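Local coordinates for periplasmic cell division protein (SufI) (Aquifex aeolicus, PDB 6SYY) that probably oxidises substrates at a copper site and passes the electrons to oxygen at a cluster of three coppers, as in other multicopper oxidases, at residues N50-P58 with I87-L97. Numbering follows the deposited sequence.
Sequences NIPGYFLFP and IDNEYNPVIFL
Phe-55 lays its ring across the turn before strand 94-97, and Ile-87 crosses it at about a right angle, with CG2 over one ring face, offset toward the rim, 3.8 Å from the ring centroid, a CH-pi contact. Holding CG opposite its own backbone N (chi1 179°), Phe-55 carries the ring over Ile-87 and Asp-88, whose CB comes within 3.6 Å of Phe-55 CE1; ring and carboxylate planes lie 40° apart. Phe-57 CD1 lies in the ring plane, at the edge. With the ring of Phe-55 cut back to an alanine, Ile-87 CG2 would probably lose its aromatic cover and a gap would open beside Asp-88 and Phe-57. Phe-57 runs alongside Ile-95 and Leu-97, all pointing the same way, with its CB 3.5 Å from Leu-97 CD2 and its CD1 against Ile-95 CG2; its ring also stacks on Phe-103 and touches Val-63 of strand 63-72. On the sheet face bearing Tyr-54, Val-94 and Leu-56, the Phe-96 ring reaches Tyr-54 CB through CE1 at 3.8 Å, while Leu-56 lays CD2 against Phe-96 CB. Beneath these side chains the backbones run parallel. Both backbone polar atoms of Phe-55 are bonded to the neighbouring strand: its N gives to Val-94 O, and its O accepts from Phe-96 N (2.8 Å, 174° at the hydrogen); the ladder is completed by Val-94 N to Gly-53 O and Phe-57 N to Phe-96 O. A water molecule bridges Gly-53 N and Tyr-91 O where the two segments diverge. Strand 54-56 forms the outer edge of a sheet that continues through 94-98 to 176-181 and the histidine-bearing strands 154-160 and 117-120, consistent with the cupredoxin-like beta-sandwich of a multicopper oxidase.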
# COMPACT_ATOMS: atom_id res chain seq x y z
N ASN A 50 5.25 -13.55 -12.24
CA ASN A 50 5.02 -12.49 -13.21
C ASN A 50 5.64 -11.20 -12.71
O ASN A 50 5.50 -10.83 -11.54
CB ASN A 50 3.51 -12.32 -13.43
CG ASN A 50 3.18 -11.09 -14.26
OD1 ASN A 50 3.57 -10.98 -15.42
ND2 ASN A 50 2.45 -10.15 -13.66
N ILE A 51 6.37 -10.52 -13.59
CA ILE A 51 6.92 -9.19 -13.32
C ILE A 51 6.10 -8.19 -14.13
O ILE A 51 6.08 -8.27 -15.36
CB ILE A 51 8.41 -9.10 -13.69
CG1 ILE A 51 9.24 -10.05 -12.83
CG2 ILE A 51 8.90 -7.66 -13.53
CD1 ILE A 51 9.10 -9.81 -11.35
N PRO A 52 5.40 -7.25 -13.49
CA PRO A 52 4.55 -6.33 -14.25
C PRO A 52 5.38 -5.49 -15.21
O PRO A 52 6.57 -5.27 -15.01
CB PRO A 52 3.91 -5.46 -13.16
CG PRO A 52 4.06 -6.24 -11.89
CD PRO A 52 5.34 -7.01 -12.04
N GLY A 53 4.72 -5.03 -16.27
CA GLY A 53 5.32 -4.04 -17.13
C GLY A 53 5.50 -2.73 -16.39
O GLY A 53 4.97 -2.51 -15.30
N TYR A 54 6.30 -1.84 -16.97
CA TYR A 54 6.52 -0.54 -16.37
C TYR A 54 6.18 0.56 -17.37
O TYR A 54 6.20 0.35 -18.59
CB TYR A 54 7.97 -0.38 -15.88
CG TYR A 54 9.01 -0.35 -16.97
CD1 TYR A 54 9.53 -1.53 -17.50
CD2 TYR A 54 9.51 0.86 -17.44
CE1 TYR A 54 10.49 -1.50 -18.49
CE2 TYR A 54 10.47 0.89 -18.43
CZ TYR A 54 10.96 -0.29 -18.95
OH TYR A 54 11.92 -0.26 -19.93
N PHE A 55 5.85 1.72 -16.83
CA PHE A 55 5.49 2.87 -17.66
C PHE A 55 6.17 4.10 -17.09
O PHE A 55 5.98 4.43 -15.92
CB PHE A 55 3.97 3.06 -17.71
CG PHE A 55 3.55 4.25 -18.52
CD1 PHE A 55 3.70 4.25 -19.90
CD2 PHE A 55 3.01 5.37 -17.91
CE1 PHE A 55 3.31 5.34 -20.65
CE2 PHE A 55 2.63 6.46 -18.65
CZ PHE A 55 2.78 6.45 -20.02
N LEU A 56 6.99 4.75 -17.91
CA LEU A 56 7.66 5.98 -17.52
C LEU A 56 6.67 7.12 -17.71
O LEU A 56 6.47 7.61 -18.83
CB LEU A 56 8.93 6.17 -18.34
CG LEU A 56 9.81 4.93 -18.40
CD1 LEU A 56 11.02 5.16 -19.28
CD2 LEU A 56 10.24 4.50 -17.01
N PHE A 57 6.04 7.55 -16.63
CA PHE A 57 5.02 8.58 -16.70
C PHE A 57 5.66 9.90 -17.12
O PHE A 57 6.53 10.41 -16.40
CB PHE A 57 4.33 8.72 -15.36
CG PHE A 57 2.86 9.03 -15.45
CD1 PHE A 57 1.93 8.01 -15.37
CD2 PHE A 57 2.42 10.33 -15.61
CE1 PHE A 57 0.57 8.29 -15.45
CE2 PHE A 57 1.07 10.62 -15.70
CZ PHE A 57 0.14 9.59 -15.61
N PRO A 58 5.28 10.48 -18.26
CA PRO A 58 5.95 11.69 -18.74
C PRO A 58 5.65 12.89 -17.85
O PRO A 58 4.67 12.93 -17.12
CB PRO A 58 5.37 11.88 -20.14
CG PRO A 58 4.02 11.26 -20.06
CD PRO A 58 4.18 10.07 -19.15
N ILE A 87 -2.85 1.46 -19.30
CA ILE A 87 -1.99 2.62 -19.53
C ILE A 87 -1.03 2.24 -20.64
O ILE A 87 -0.17 1.37 -20.46
CB ILE A 87 -1.21 3.02 -18.27
CG1 ILE A 87 -2.16 3.28 -17.10
CG2 ILE A 87 -0.36 4.24 -18.55
CD1 ILE A 87 -1.47 3.38 -15.77
N ASP A 88 -1.19 2.88 -21.81
CA ASP A 88 -0.27 2.68 -22.93
C ASP A 88 -0.20 1.20 -23.32
O ASP A 88 0.88 0.64 -23.50
CB ASP A 88 1.12 3.23 -22.59
CG ASP A 88 1.98 3.46 -23.82
OD1 ASP A 88 1.59 4.27 -24.68
OD2 ASP A 88 3.06 2.84 -23.91
N ASN A 89 -1.37 0.58 -23.43
CA ASN A 89 -1.50 -0.83 -23.83
C ASN A 89 -0.76 -1.76 -22.87
O ASN A 89 -0.19 -2.78 -23.28
CB ASN A 89 -1.03 -1.04 -25.27
CG ASN A 89 -2.18 -1.27 -26.21
OD1 ASN A 89 -2.97 -0.36 -26.48
ND2 ASN A 89 -2.30 -2.49 -26.72
N GLU A 90 -0.77 -1.41 -21.59
CA GLU A 90 -0.24 -2.25 -20.52
C GLU A 90 -1.29 -2.35 -19.42
O GLU A 90 -1.96 -1.37 -19.11
CB GLU A 90 1.06 -1.69 -19.94
CG GLU A 90 2.27 -1.83 -20.85
CD GLU A 90 3.50 -1.14 -20.28
OE1 GLU A 90 3.71 0.05 -20.56
OE2 GLU A 90 4.24 -1.80 -19.53
N TYR A 91 -1.42 -3.53 -18.83
CA TYR A 91 -2.37 -3.75 -17.75
C TYR A 91 -1.66 -3.60 -16.41
O TYR A 91 -0.65 -4.26 -16.16
CB TYR A 91 -3.02 -5.13 -17.86
CG TYR A 91 -4.01 -5.27 -19.00
CD1 TYR A 91 -4.47 -4.16 -19.70
CD2 TYR A 91 -4.50 -6.52 -19.37
CE1 TYR A 91 -5.38 -4.29 -20.74
CE2 TYR A 91 -5.41 -6.66 -20.40
CZ TYR A 91 -5.85 -5.55 -21.08
OH TYR A 91 -6.75 -5.70 -22.11
N ASN A 92 -2.21 -2.73 -15.55
CA ASN A 92 -1.69 -2.44 -14.21
C ASN A 92 -0.17 -2.35 -14.17
O ASN A 92 0.46 -3.03 -13.35
CB ASN A 92 -2.15 -3.51 -13.22
CG ASN A 92 -3.65 -3.56 -13.08
OD1 ASN A 92 -4.34 -2.56 -13.27
ND2 ASN A 92 -4.17 -4.73 -12.74
N PRO A 93 0.45 -1.54 -15.02
CA PRO A 93 1.91 -1.47 -15.02
C PRO A 93 2.43 -0.79 -13.76
O PRO A 93 1.70 -0.12 -13.03
CB PRO A 93 2.22 -0.63 -16.26
CG PRO A 93 1.04 0.27 -16.38
CD PRO A 93 -0.15 -0.54 -15.93
N VAL A 94 3.71 -1.00 -13.50
CA VAL A 94 4.39 -0.22 -12.47
C VAL A 94 4.65 1.17 -13.06
O VAL A 94 5.35 1.31 -14.06
CB VAL A 94 5.69 -0.89 -12.02
CG1 VAL A 94 6.48 0.05 -11.13
CG2 VAL A 94 5.38 -2.18 -11.28
N ILE A 95 4.05 2.18 -12.45
CA ILE A 95 4.21 3.55 -12.91
C ILE A 95 5.47 4.12 -12.28
O ILE A 95 5.64 4.06 -11.06
CB ILE A 95 2.98 4.40 -12.56
CG1 ILE A 95 1.75 3.90 -13.31
CG2 ILE A 95 3.25 5.86 -12.86
CD1 ILE A 95 0.47 4.65 -12.96
N PHE A 96 6.35 4.68 -13.11
CA PHE A 96 7.55 5.32 -12.62
C PHE A 96 7.38 6.84 -12.66
O PHE A 96 6.86 7.39 -13.63
CB PHE A 96 8.78 4.90 -13.43
CG PHE A 96 9.42 3.64 -12.94
CD1 PHE A 96 8.94 2.40 -13.32
CD2 PHE A 96 10.52 3.69 -12.09
CE1 PHE A 96 9.53 1.23 -12.86
CE2 PHE A 96 11.11 2.53 -11.63
CZ PHE A 96 10.62 1.30 -12.01
N LEU A 97 7.81 7.50 -11.59
CA LEU A 97 7.78 8.95 -11.48
C LEU A 97 9.13 9.44 -10.98
O LEU A 97 9.84 8.74 -10.25
CB LEU A 97 6.68 9.43 -10.53
CG LEU A 97 5.23 9.21 -10.95
CD1 LEU A 97 4.31 9.57 -9.80
CD2 LEU A 97 4.91 10.04 -12.17
O HOH W 1 2.03 -4.92 -16.93